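Local coordinates for protein rhamnosidase B (Bacillus sp., PDB 2OKX) that probably hydrolyses terminal alpha-L-rhamnose residues from rhamnosides, as a glycoside hydrolase of family 78, at residues G283-R288 and S851-L856; W684-Q689 and F846-S851; V566-Y571 and T857-H862; V240-Y245 and S307-G312; P142-Q147 and L482-R487. All coordinates share one frame; numbering follows the deposited sequence.

Contact 1: residues G283-R288 and S851-L856; sequences GVQPER and SNPDML
The amide of N852 reaches across to the backbone of loop G283-R288: its ND2 donates to the carbonyl O of Q285 at 2.9 Å, with an almost straight N-H...O angle of 170°. The acceptor lies close to the amide plane, while ND2 stands tilted from the carbonyl plane of Q285. A chi1 of -174° sets CG of N852 opposite its own backbone N and throws the amide across. The other end of the amide is held within its loop: OD1 of N852 accepts from the backbone N of D854 at 2.7 Å, an Asx turn overlapping the type I beta turn N852-M855. This buried amide is the tight part of the contact, together with P286, which follows a cis peptide bond and places CD 3.8 Å from CB of S851; both P286 and S851 also touch Y480. The outer side, made of the exposed V284, Q285 and P853, is looser. CG1 of V284 lies 3.5 Å from ND2 of N852, and CG of the extended Q285 passes 3.5 Å from the carbonyl O of S851. The Q285 and P853 side chains cross at about a right angle, with OE1 of Q285 3.5 Å from CD of P853. With an alanine in place of N852, the Q285 carbonyl would probably lose this donor, and the D854 amide the acceptor that shapes the turn. The chemistry thus implies a link between D2 region and glycosidase domain that rests on one directed side-chain-to-backbone bond, backed by proline and aliphatic packing, without charge pairing.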
# COMPACT_ATOMS: atom_id res chain seq x y z
N GLY A 283 23.64 16.64 -4.35
CA GLY A 283 22.31 16.07 -4.18
C GLY A 283 21.98 15.67 -2.76
O GLY A 283 22.87 15.33 -1.98
N VAL A 284 20.70 15.74 -2.42
CA VAL A 284 20.24 15.36 -1.09
C VAL A 284 19.79 13.91 -1.20
O VAL A 284 18.89 13.58 -1.97
CB VAL A 284 19.06 16.23 -0.63
CG1 VAL A 284 18.58 15.77 0.75
CG2 VAL A 284 19.47 17.70 -0.58
N GLN A 285 20.45 13.03 -0.44
CA GLN A 285 20.12 11.61 -0.45
C GLN A 285 18.61 11.42 -0.49
O GLN A 285 17.88 12.08 0.24
CB GLN A 285 20.71 10.94 0.79
CG GLN A 285 20.42 9.45 0.89
CD GLN A 285 21.08 8.84 2.11
OE1 GLN A 285 20.86 9.28 3.24
NE2 GLN A 285 21.90 7.81 1.89
N PRO A 286 18.13 10.48 -1.31
CA PRO A 286 18.88 9.59 -2.19
C PRO A 286 19.26 10.14 -3.57
O PRO A 286 19.84 9.42 -4.38
CB PRO A 286 17.95 8.39 -2.32
CG PRO A 286 16.62 9.09 -2.44
CD PRO A 286 16.69 10.17 -1.37
N GLU A 287 18.94 11.40 -3.84
CA GLU A 287 19.26 11.98 -5.14
C GLU A 287 20.75 12.22 -5.33
O GLU A 287 21.49 12.40 -4.37
CB GLU A 287 18.54 13.32 -5.33
CG GLU A 287 17.05 13.30 -5.05
CD GLU A 287 16.42 14.66 -5.21
OE1 GLU A 287 15.26 14.84 -4.76
OE2 GLU A 287 17.07 15.56 -5.78
N ARG A 288 21.19 12.22 -6.58
CA ARG A 288 22.58 12.49 -6.88
C ARG A 288 22.71 13.10 -8.26
O ARG A 288 22.02 12.69 -9.20
CB ARG A 288 23.42 11.21 -6.79
CG ARG A 288 24.91 11.48 -7.00
CD ARG A 288 25.76 10.23 -6.79
NE ARG A 288 25.81 9.81 -5.39
CZ ARG A 288 26.59 8.84 -4.93
NH1 ARG A 288 27.40 8.18 -5.77
NH2 ARG A 288 26.57 8.52 -3.64
N SER A 851 14.19 6.70 2.85
CA SER A 851 15.23 7.12 1.91
C SER A 851 16.25 8.12 2.46
O SER A 851 17.40 8.15 2.01
CB SER A 851 14.59 7.69 0.65
OG SER A 851 13.84 6.70 -0.03
N ASN A 852 15.82 8.94 3.41
CA ASN A 852 16.69 9.95 4.01
C ASN A 852 16.38 10.00 5.51
O ASN A 852 15.23 10.14 5.91
CB ASN A 852 16.43 11.32 3.38
CG ASN A 852 17.40 12.39 3.87
OD1 ASN A 852 17.51 12.63 5.07
ND2 ASN A 852 18.10 13.03 2.94
N PRO A 853 17.43 9.90 6.35
CA PRO A 853 17.28 9.92 7.81
C PRO A 853 16.65 11.19 8.38
O PRO A 853 16.22 11.22 9.53
CB PRO A 853 18.71 9.72 8.30
CG PRO A 853 19.52 10.39 7.23
CD PRO A 853 18.85 9.88 5.98
N ASP A 854 16.59 12.25 7.57
CA ASP A 854 16.00 13.51 8.01
C ASP A 854 14.49 13.52 7.81
O ASP A 854 13.79 14.39 8.33
CB ASP A 854 16.62 14.69 7.26
CG ASP A 854 18.09 14.88 7.56
OD1 ASP A 854 18.44 15.06 8.75
OD2 ASP A 854 18.91 14.84 6.62
N MET A 855 13.99 12.55 7.05
CA MET A 855 12.55 12.47 6.79
C MET A 855 11.81 12.18 8.08
O MET A 855 12.27 11.41 8.92
CB MET A 855 12.25 11.35 5.79
CG MET A 855 12.89 11.53 4.44
SD MET A 855 12.49 10.15 3.37
CE MET A 855 12.64 10.93 1.73
N LEU A 856 10.64 12.80 8.24
CA LEU A 856 9.83 12.59 9.43
C LEU A 856 9.40 11.13 9.47
O LEU A 856 9.34 10.51 10.54
CB LEU A 856 8.60 13.50 9.40
CG LEU A 856 8.88 15.00 9.49
CD1 LEU A 856 7.62 15.81 9.17
CD2 LEU A 856 9.38 15.33 10.90

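Contact 2: residues W684-Q689 and F846-S851; sequences WAPIDQ and FAENRS
OE1 of E848 accepts from a water at 2.6 Å and lies 3.2 Å from N of P686, a proline nitrogen with no proton to give. The same water, for whose protons several acceptors compete, makes a long, weak bond to the carbonyl O of A685. A bend at chi2 (87°) lays the E848 carboxylate along the A685-P686 backbone, with its CB beside CB of W684. N849 stacks on the indole: its CB sits over the face of the six-membered ring, 3.8 Å from the centroid, and its amide plane is only 10° from the ring plane. NE of R850 donates to the carbonyl O of E848 at 3.0 Å, tying the backbone between them. F846 turns its ring edge to CD of P686 at 4.1 Å, while CB of A685 approaches CE2 of F846 at 3.9 Å. M842 touches both W684 and N849, and a glycerol is bound beside F846. A loop from helix 647-665 to strand 694-695 thus meets the loop between helices 817-833 and 868-876 at the domain surface, consistent with the loop-lined rim of an (alpha/alpha)6 barrel, the fold of family 78 catalytic domains.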
# COMPACT_ATOMS: atom_id res chain seq x y z
N TRP A 684 10.55 -0.83 13.68
CA TRP A 684 11.56 -0.11 12.89
C TRP A 684 12.44 0.67 13.86
O TRP A 684 12.33 1.89 13.98
CB TRP A 684 10.89 0.85 11.89
CG TRP A 684 10.09 0.16 10.81
CD1 TRP A 684 8.75 0.29 10.57
CD2 TRP A 684 10.59 -0.77 9.84
NE1 TRP A 684 8.38 -0.50 9.51
CE2 TRP A 684 9.49 -1.17 9.04
CE3 TRP A 684 11.85 -1.31 9.56
CZ2 TRP A 684 9.62 -2.08 7.98
CZ3 TRP A 684 11.98 -2.22 8.51
CH2 TRP A 684 10.86 -2.59 7.73
N ALA A 685 13.31 -0.06 14.55
CA ALA A 685 14.22 0.54 15.52
C ALA A 685 15.45 -0.35 15.65
O ALA A 685 15.42 -1.52 15.25
CB ALA A 685 13.53 0.68 16.87
N PRO A 686 16.55 0.18 16.21
CA PRO A 686 17.82 -0.52 16.42
C PRO A 686 17.75 -1.76 17.31
O PRO A 686 18.69 -2.04 18.06
CB PRO A 686 18.72 0.56 17.02
CG PRO A 686 18.16 1.82 16.47
CD PRO A 686 16.67 1.59 16.61
N ILE A 687 16.65 -2.50 17.24
CA ILE A 687 16.49 -3.71 18.03
C ILE A 687 17.45 -4.76 17.47
O ILE A 687 17.62 -4.86 16.25
CB ILE A 687 15.05 -4.28 17.91
CG1 ILE A 687 14.05 -3.35 18.60
CG2 ILE A 687 14.99 -5.69 18.51
CD1 ILE A 687 12.61 -3.78 18.43
N ASP A 688 18.08 -5.53 18.34
CA ASP A 688 18.99 -6.56 17.87
C ASP A 688 18.13 -7.76 17.49
O ASP A 688 17.96 -8.71 18.26
CB ASP A 688 20.01 -6.93 18.96
CG ASP A 688 21.21 -7.69 18.41
OD1 ASP A 688 21.48 -7.58 17.20
OD2 ASP A 688 21.89 -8.38 19.20
N GLN A 689 17.55 -7.68 16.29
CA GLN A 689 16.67 -8.72 15.78
C GLN A 689 17.23 -9.24 14.46
O GLN A 689 16.65 -9.03 13.39
CB GLN A 689 15.26 -8.13 15.59
CG GLN A 689 15.21 -6.93 14.65
CD GLN A 689 13.91 -6.14 14.76
OE1 GLN A 689 12.84 -6.70 15.00
NE2 GLN A 689 14.00 -4.82 14.56
N PHE A 846 14.77 8.17 13.37
CA PHE A 846 15.13 6.76 13.29
C PHE A 846 15.54 6.59 11.83
O PHE A 846 14.83 7.04 10.93
CB PHE A 846 13.94 5.84 13.61
CG PHE A 846 13.64 5.73 15.08
CD1 PHE A 846 12.87 6.70 15.72
CD2 PHE A 846 14.13 4.66 15.82
CE1 PHE A 846 12.60 6.60 17.08
CE2 PHE A 846 13.87 4.55 17.18
CZ PHE A 846 13.10 5.52 17.82
N ALA A 847 16.68 5.97 11.59
CA ALA A 847 17.18 5.80 10.22
C ALA A 847 16.49 4.70 9.41
O ALA A 847 16.55 4.71 8.18
CB ALA A 847 18.68 5.55 10.25
N GLU A 848 15.84 3.76 10.09
CA GLU A 848 15.19 2.65 9.40
C GLU A 848 14.03 2.99 8.46
O GLU A 848 13.33 3.98 8.63
CB GLU A 848 14.67 1.60 10.41
CG GLU A 848 15.74 0.86 11.20
CD GLU A 848 16.15 1.59 12.46
OE1 GLU A 848 17.01 1.06 13.20
OE2 GLU A 848 15.62 2.69 12.72
N ASN A 849 13.88 2.13 7.45
CA ASN A 849 12.79 2.21 6.48
C ASN A 849 12.47 3.56 5.83
O ASN A 849 11.31 3.89 5.63
CB ASN A 849 11.54 1.63 7.17
CG ASN A 849 10.42 1.33 6.20
OD1 ASN A 849 10.63 0.69 5.17
ND2 ASN A 849 9.22 1.76 6.54
N ARG A 850 13.50 4.34 5.49
CA ARG A 850 13.27 5.63 4.84
C ARG A 850 14.47 6.05 3.98
O ARG A 850 15.62 5.78 4.33
CB ARG A 850 12.95 6.71 5.89
CG ARG A 850 14.07 7.00 6.89
CD ARG A 850 13.53 7.78 8.09
NE ARG A 850 12.75 6.93 8.99
CZ ARG A 850 11.99 7.37 9.99
NH1 ARG A 850 11.89 8.66 10.23
NH2 ARG A 850 11.35 6.50 10.76
N SER A 851 14.19 6.70 2.85
CA SER A 851 15.23 7.12 1.91
C SER A 851 16.25 8.12 2.46
O SER A 851 17.40 8.15 2.01
CB SER A 851 14.59 7.69 0.65
OG SER A 851 13.84 6.70 -0.03
O HOH W 1 17.37 -1.50 12.64

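Contact 3: residues V566-Y571 and T857-H862; sequences VDCPSY and TRSHCH
Y571 and R858 lie roughly flat against each other and run in opposite directions, with ring and guanidinium planes 23° apart. CG of R858 makes a CH-pi contact over one face of the phenol, 4.1 Å from the ring centroid, and NH1 of R858 reaches back to CB of Y571 at 3.8 Å. A bend at chi3 of R858 (61°) folds the guanidinium over the root of the tyrosine, where salt bridges to E841 and E572 also grip it. D567 OD2 stays 4.3 Å from NH2 of R858, beyond a salt bridge; its carboxylate instead accepts from the backbone N of V574 and bonds to a bound glycerol. The phenol end is tied by a water that accepts from OH of Y571 at 2.7 Å and donates to the carbonyl O of R858 at 2.9 Å. Farther along, the carbonyl O of D567 lies over the face of the H862 imidazole and receives a CA-H...O contact from CA of H862 at 3.3 Å. C861 swings SG opposite its backbone N (chi1 -177°) and packs it against CD of P569 at 3.8 Å. The interface is buried; its direct contacts are mostly apolar or stacking ones, and water carries polar links. The loop carrying Y571 joins helices 544-559 and 577-590, and the loop carrying R858 lies between helices 817-833 and 868-876. D567 and H862 rest on helix 577-590 at D579, whereas P569 and C861 press on strand 446-448, and Y571 and C861 on strand 462-472.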
# COMPACT_ATOMS: atom_id res chain seq x y z
N VAL A 566 -5.08 -2.24 4.16
CA VAL A 566 -3.80 -2.09 3.49
C VAL A 566 -2.87 -1.32 4.42
O VAL A 566 -3.34 -0.65 5.35
CB VAL A 566 -3.91 -1.32 2.13
CG1 VAL A 566 -4.71 -2.14 1.14
CG2 VAL A 566 -4.53 0.04 2.34
N ASP A 567 -1.57 -1.45 4.21
CA ASP A 567 -0.60 -0.76 5.05
C ASP A 567 -0.72 0.75 4.84
O ASP A 567 -0.72 1.51 5.81
CB ASP A 567 0.82 -1.25 4.73
CG ASP A 567 1.20 -1.05 3.26
OD1 ASP A 567 0.31 -1.16 2.39
OD2 ASP A 567 2.40 -0.82 2.97
N CYS A 568 -0.83 1.17 3.59
CA CYS A 568 -0.95 2.59 3.26
C CYS A 568 -1.56 2.77 1.86
O CYS A 568 -1.55 1.85 1.04
CB CYS A 568 0.42 3.27 3.32
SG CYS A 568 1.67 2.58 2.20
N PRO A 569 -2.10 3.96 1.59
CA PRO A 569 -2.72 4.25 0.29
C PRO A 569 -1.75 4.77 -0.78
O PRO A 569 -2.07 4.77 -1.97
CB PRO A 569 -3.77 5.28 0.64
CG PRO A 569 -3.04 6.11 1.67
CD PRO A 569 -2.38 5.05 2.55
N SER A 570 -0.57 5.21 -0.36
CA SER A 570 0.40 5.75 -1.30
C SER A 570 1.41 4.75 -1.85
O SER A 570 1.23 4.23 -2.96
CB SER A 570 1.15 6.93 -0.65
OG SER A 570 1.80 6.54 0.54
N TYR A 571 2.46 4.46 -1.08
CA TYR A 571 3.50 3.55 -1.53
C TYR A 571 3.12 2.12 -1.90
O TYR A 571 3.58 1.61 -2.93
CB TYR A 571 4.65 3.48 -0.50
CG TYR A 571 5.36 4.79 -0.28
CD1 TYR A 571 4.88 5.72 0.64
CD2 TYR A 571 6.48 5.14 -1.04
CE1 TYR A 571 5.49 6.96 0.80
CE2 TYR A 571 7.10 6.37 -0.89
CZ TYR A 571 6.60 7.28 0.03
OH TYR A 571 7.18 8.53 0.14
N THR A 857 9.13 10.58 8.29
CA THR A 857 8.66 9.20 8.14
C THR A 857 8.62 8.91 6.64
O THR A 857 8.72 9.83 5.83
CB THR A 857 7.23 9.05 8.73
OG1 THR A 857 6.76 7.71 8.55
CG2 THR A 857 6.28 10.01 8.02
N ARG A 858 8.48 7.64 6.26
CA ARG A 858 8.38 7.31 4.84
C ARG A 858 6.93 7.60 4.46
O ARG A 858 6.62 8.62 3.84
CB ARG A 858 8.69 5.84 4.58
CG ARG A 858 8.52 5.46 3.10
CD ARG A 858 8.55 3.96 2.85
NE ARG A 858 7.49 3.23 3.53
CZ ARG A 858 6.84 2.19 3.02
NH1 ARG A 858 7.15 1.75 1.80
NH2 ARG A 858 5.90 1.56 3.72
N SER A 859 6.04 6.70 4.86
CA SER A 859 4.61 6.85 4.61
C SER A 859 4.00 7.73 5.70
O SER A 859 4.29 7.56 6.89
CB SER A 859 3.93 5.49 4.63
OG SER A 859 2.53 5.63 4.78
N HIS A 860 3.16 8.68 5.30
CA HIS A 860 2.52 9.58 6.25
C HIS A 860 1.12 9.09 6.63
O HIS A 860 0.42 9.74 7.41
CB HIS A 860 2.43 10.99 5.67
CG HIS A 860 3.74 11.70 5.63
ND1 HIS A 860 4.02 12.80 6.42
CD2 HIS A 860 4.87 11.45 4.92
CE1 HIS A 860 5.27 13.18 6.20
NE2 HIS A 860 5.81 12.38 5.30
N CYS A 861 0.72 7.94 6.09
CA CYS A 861 -0.60 7.40 6.37
C CYS A 861 -0.55 5.87 6.50
O CYS A 861 -0.67 5.16 5.50
CB CYS A 861 -1.56 7.80 5.23
SG CYS A 861 -3.30 7.29 5.45
N HIS A 862 -0.37 5.39 7.72
CA HIS A 862 -0.30 3.96 8.02
C HIS A 862 -1.29 3.68 9.14
O HIS A 862 -1.06 4.07 10.28
CB HIS A 862 1.11 3.57 8.49
CG HIS A 862 1.93 2.85 7.45
ND1 HIS A 862 2.39 1.56 7.63
CD2 HIS A 862 2.36 3.25 6.23
CE1 HIS A 862 3.08 1.20 6.56
NE2 HIS A 862 3.08 2.20 5.70
O HOH W 2 0.91 6.34 2.85
O HOH W 3 5.70 10.25 1.67

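Contact 4: residues V240-Y245 and S307-G312; sequences VSYCGY and SSDHGG
Two strands of the D2 region pair antiparallel here, with V240, S241 and Y242 set against D309, S308 and S307; the short strand axes are 143° apart. V240 and D309 form a hydrogen-bonded pair in which N of D309 gives a firm bond to O of V240 at 2.8 Å, whereas N of V240 reaches O of D309 only weakly, at 3.4 Å. Y242 and S307 form the next hydrogen-bonded pair, with N of Y242 bonded to O of S307 and N of S307 to O of Y242, both at 3.0 Å. Between them S241 and S308 are a non-hydrogen-bonded pair, their side chains together on one face of the sheet, where OG of S241 lies 3.6 Å from CB of S308. On the other face, Y242 takes chi1 45°, with CG wedged between backbone N and carbonyl carbon, which folds the phenol back over the strand beside it: the carbonyl O of S307 lies above the ring centre. The ring then points its hydroxyl at D309. OH of Y242 donates to OD2 of D309 at 2.6 Å, using the anti lone pair of that oxygen, and ring and carboxylate planes stand 54° apart. OD1 of D309 accepts from N of G311 at 2.9 Å in an Asx turn, off the carboxylate plane, and also pairs with R267. A buried carboxylate shared among a phenol, a backbone amide and an arginine is likely to stay ionised, and it couples the strand pairing to the turn that follows.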
# COMPACT_ATOMS: atom_id res chain seq x y z
N VAL A 240 15.27 -9.58 -6.28
CA VAL A 240 16.31 -10.24 -7.07
C VAL A 240 17.50 -9.31 -7.03
O VAL A 240 17.36 -8.12 -6.77
CB VAL A 240 15.91 -10.47 -8.55
CG1 VAL A 240 14.64 -11.29 -8.64
CG2 VAL A 240 15.74 -9.13 -9.27
N SER A 241 18.69 -9.85 -7.27
CA SER A 241 19.88 -9.03 -7.31
C SER A 241 20.54 -9.28 -8.65
O SER A 241 20.47 -10.39 -9.18
CB SER A 241 20.84 -9.40 -6.17
OG SER A 241 20.29 -9.06 -4.91
N TYR A 242 21.14 -8.25 -9.22
CA TYR A 242 21.82 -8.39 -10.49
C TYR A 242 23.11 -7.60 -10.47
O TYR A 242 23.27 -6.64 -9.72
CB TYR A 242 20.94 -7.93 -11.66
CG TYR A 242 20.19 -6.63 -11.45
CD1 TYR A 242 18.83 -6.63 -11.15
CD2 TYR A 242 20.85 -5.40 -11.53
CE1 TYR A 242 18.14 -5.43 -10.94
CE2 TYR A 242 20.17 -4.20 -11.33
CZ TYR A 242 18.81 -4.23 -11.03
OH TYR A 242 18.13 -3.05 -10.81
N CYS A 243 24.05 -8.03 -11.31
CA CYS A 243 25.35 -7.40 -11.42
C CYS A 243 25.52 -6.92 -12.86
O CYS A 243 25.36 -7.70 -13.79
CB CYS A 243 26.44 -8.41 -11.07
SG CYS A 243 28.12 -7.78 -11.20
N GLY A 244 25.83 -5.65 -13.03
CA GLY A 244 26.01 -5.12 -14.37
C GLY A 244 25.98 -3.61 -14.43
O GLY A 244 26.01 -2.94 -13.39
N TYR A 245 25.92 -3.07 -15.64
CA TYR A 245 25.90 -1.63 -15.83
C TYR A 245 24.85 -1.19 -16.85
O TYR A 245 24.28 -2.01 -17.57
CB TYR A 245 27.24 -1.11 -16.37
CG TYR A 245 28.47 -1.52 -15.62
CD1 TYR A 245 29.04 -2.78 -15.80
CD2 TYR A 245 29.10 -0.63 -14.75
CE1 TYR A 245 30.21 -3.14 -15.12
CE2 TYR A 245 30.26 -0.97 -14.08
CZ TYR A 245 30.81 -2.23 -14.27
OH TYR A 245 31.96 -2.57 -13.59
N SER A 307 23.08 -4.39 -7.70
CA SER A 307 22.33 -4.22 -6.46
C SER A 307 21.15 -5.17 -6.34
O SER A 307 20.94 -6.04 -7.18
CB SER A 307 21.77 -2.80 -6.41
OG SER A 307 20.89 -2.60 -7.51
N SER A 308 20.38 -4.96 -5.28
CA SER A 308 19.17 -5.73 -5.04
C SER A 308 18.06 -4.83 -5.58
O SER A 308 18.11 -3.61 -5.39
CB SER A 308 18.96 -5.95 -3.54
OG SER A 308 17.76 -6.67 -3.30
N ASP A 309 17.08 -5.41 -6.25
CA ASP A 309 15.98 -4.62 -6.81
C ASP A 309 14.68 -5.37 -6.59
O ASP A 309 14.45 -6.43 -7.19
CB ASP A 309 16.22 -4.42 -8.32
CG ASP A 309 15.34 -3.31 -8.91
OD1 ASP A 309 14.30 -2.99 -8.32
OD2 ASP A 309 15.70 -2.78 -9.98
N HIS A 310 13.81 -4.84 -5.74
CA HIS A 310 12.54 -5.50 -5.47
C HIS A 310 11.56 -5.22 -6.61
O HIS A 310 10.61 -5.97 -6.83
CB HIS A 310 11.94 -4.99 -4.15
CG HIS A 310 11.15 -6.02 -3.41
ND1 HIS A 310 10.48 -7.05 -4.05
CD2 HIS A 310 10.91 -6.19 -2.09
CE1 HIS A 310 9.87 -7.80 -3.15
NE2 HIS A 310 10.12 -7.30 -1.95
N GLY A 311 11.81 -4.14 -7.33
CA GLY A 311 10.93 -3.77 -8.43
C GLY A 311 10.63 -2.29 -8.40
O GLY A 311 10.91 -1.61 -7.40
N GLY A 312 10.05 -1.78 -9.48
CA GLY A 312 9.76 -0.36 -9.54
C GLY A 312 10.72 0.29 -10.52
O GLY A 312 11.69 -0.33 -10.94

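Contact 5: residues P142-Q147 and L482-R487; sequences PRMACQ and LDNTFR
D483 faces P142, R143 and M144 at the entrance to strand 485-489, where a loop of the N-terminal region meets the concanavalin-like region; D483 and N484 are each the centre of an inverse gamma turn. The backbone N of D483 donates to the carbonyl O of M144 at 2.9 Å, in the carbonyl plane. Its CB faces two carbonyls of the loop, 3.9 Å from O of M144 and 4.0 Å from O of R143. CG, beside the backbone N at chi1 -85°, turns toward P142, and OD2 ends 3.7 Å from CB of P142. The other oxygen takes the polar partners: OD1 of D483 accepts from NE2 of H315, and a water 2.7 Å from OD1 is also in bonding reach of O of M144, though it has more acceptors about it than protons. A leucine here would probably leave NE2 of H315 without this acceptor and cost the water its side-chain partner, while the backbone bond to M144 would remain. Beyond the aspartate the side-chain contacts are mostly apolar. The extended M144 lies side by side with L482, CG of M144 being 3.9 Å from CD1 of L482, and CB of A145 touches that same methyl. N484 has its ND2 bonded to the carbonyl O of G467, while CE of M144 lies 3.8 Å from OD1 of N484, side by side with that side chain.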
# COMPACT_ATOMS: atom_id res chain seq x y z
N PRO A 142 6.05 3.81 -16.93
CA PRO A 142 6.75 3.37 -15.72
C PRO A 142 6.04 2.37 -14.81
O PRO A 142 4.82 2.44 -14.62
CB PRO A 142 7.03 4.69 -14.98
CG PRO A 142 7.05 5.71 -16.07
CD PRO A 142 5.89 5.28 -16.93
N ARG A 143 6.82 1.44 -14.26
CA ARG A 143 6.28 0.49 -13.31
C ARG A 143 6.07 1.42 -12.12
O ARG A 143 6.94 2.23 -11.79
CB ARG A 143 7.33 -0.58 -12.97
CG ARG A 143 6.92 -1.55 -11.87
CD ARG A 143 5.75 -2.44 -12.28
NE ARG A 143 5.19 -3.13 -11.12
CZ ARG A 143 5.77 -4.14 -10.48
NH1 ARG A 143 6.94 -4.62 -10.90
NH2 ARG A 143 5.20 -4.66 -9.41
N MET A 144 4.91 1.33 -11.49
CA MET A 144 4.59 2.21 -10.36
C MET A 144 5.47 1.99 -9.14
O MET A 144 6.05 2.93 -8.60
CB MET A 144 3.13 2.04 -9.99
CG MET A 144 2.58 3.10 -9.05
SD MET A 144 0.79 2.98 -9.02
CE MET A 144 0.39 3.83 -7.46
N ALA A 145 5.57 0.74 -8.71
CA ALA A 145 6.36 0.38 -7.54
C ALA A 145 6.53 -1.12 -7.50
O ALA A 145 5.79 -1.85 -8.18
CB ALA A 145 5.66 0.86 -6.26
N CYS A 146 7.47 -1.61 -6.71
CA CYS A 146 7.67 -3.05 -6.62
C CYS A 146 6.40 -3.73 -6.14
O CYS A 146 6.15 -4.89 -6.45
CB CYS A 146 8.84 -3.38 -5.68
SG CYS A 146 8.61 -2.94 -3.93
N GLN A 147 5.57 -2.99 -5.39
CA GLN A 147 4.34 -3.54 -4.85
C GLN A 147 3.12 -3.41 -5.75
O GLN A 147 2.16 -4.19 -5.62
CB GLN A 147 3.98 -2.87 -3.51
CG GLN A 147 5.10 -2.82 -2.46
CD GLN A 147 5.93 -1.55 -2.56
OE1 GLN A 147 5.83 -0.80 -3.53
NE2 GLN A 147 6.77 -1.32 -1.55
N LEU A 482 8.26 5.28 -5.67
CA LEU A 482 6.87 5.28 -6.12
C LEU A 482 6.62 6.31 -7.22
O LEU A 482 6.61 7.51 -6.96
CB LEU A 482 5.94 5.60 -4.94
CG LEU A 482 4.46 5.78 -5.25
CD1 LEU A 482 3.83 4.43 -5.58
CD2 LEU A 482 3.75 6.42 -4.06
N ASP A 483 6.43 5.83 -8.44
CA ASP A 483 6.13 6.72 -9.55
C ASP A 483 4.63 6.98 -9.45
O ASP A 483 3.83 6.39 -10.18
CB ASP A 483 6.47 6.06 -10.88
CG ASP A 483 7.92 6.22 -11.26
OD1 ASP A 483 8.80 5.67 -10.55
OD2 ASP A 483 8.19 6.92 -12.26
N ASN A 484 4.26 7.85 -8.52
CA ASN A 484 2.87 8.21 -8.24
C ASN A 484 2.39 9.21 -9.28
O ASN A 484 1.99 10.33 -8.96
CB ASN A 484 2.81 8.83 -6.84
CG ASN A 484 1.56 8.45 -6.09
OD1 ASN A 484 0.94 7.43 -6.37
ND2 ASN A 484 1.20 9.27 -5.10
N THR A 485 2.40 8.78 -10.54
CA THR A 485 2.09 9.68 -11.63
C THR A 485 1.35 9.10 -12.83
O THR A 485 1.09 7.91 -12.93
CB THR A 485 3.40 10.21 -12.22
OG1 THR A 485 4.09 9.11 -12.84
CG2 THR A 485 4.31 10.77 -11.14
N PHE A 486 1.03 10.01 -13.75
CA PHE A 486 0.43 9.68 -15.03
C PHE A 486 0.65 10.88 -15.94
O PHE A 486 0.83 12.01 -15.48
CB PHE A 486 -1.07 9.30 -14.92
CG PHE A 486 -2.02 10.46 -14.79
CD1 PHE A 486 -2.86 10.55 -13.68
CD2 PHE A 486 -2.15 11.41 -15.80
CE1 PHE A 486 -3.80 11.57 -13.57
CE2 PHE A 486 -3.10 12.44 -15.70
CZ PHE A 486 -3.93 12.51 -14.59
N ARG A 487 0.73 10.62 -17.24
CA ARG A 487 0.88 11.68 -18.21
C ARG A 487 -0.28 11.52 -19.17
O ARG A 487 -0.57 10.41 -19.62
CB ARG A 487 2.20 11.59 -18.98
CG ARG A 487 2.20 12.45 -20.25
CD ARG A 487 3.60 12.67 -20.79
NE ARG A 487 4.39 13.52 -19.91
CZ ARG A 487 5.66 13.84 -20.12
NH1 ARG A 487 6.29 13.37 -21.19
NH2 ARG A 487 6.30 14.62 -19.26
O HOH W 4 8.61 3.20 -9.39

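Overall arrangement
From the N terminus, 142-147 opens the loop that contact 5 closes at 482-487, tying the N-terminal region to the concanavalin-like one. Wholly within that loop, contact 4 pairs two strands of the D2 region, and 283-288, lying between those strands in sequence, is met much later in the chain by 851-856. Contact 1 therefore crosses contacts 4 and 5, and joins D2 to the glycosidase domain. Contact 3 opens at 566-571 and closes at 857-862, crossing contact 1 as well. Contact 2 falls inside the spans of both 1 and 3, so one continuous run, 846-862, serves three contacts. Contact 5 touches contacts 3 and 4, bringing all four regions together.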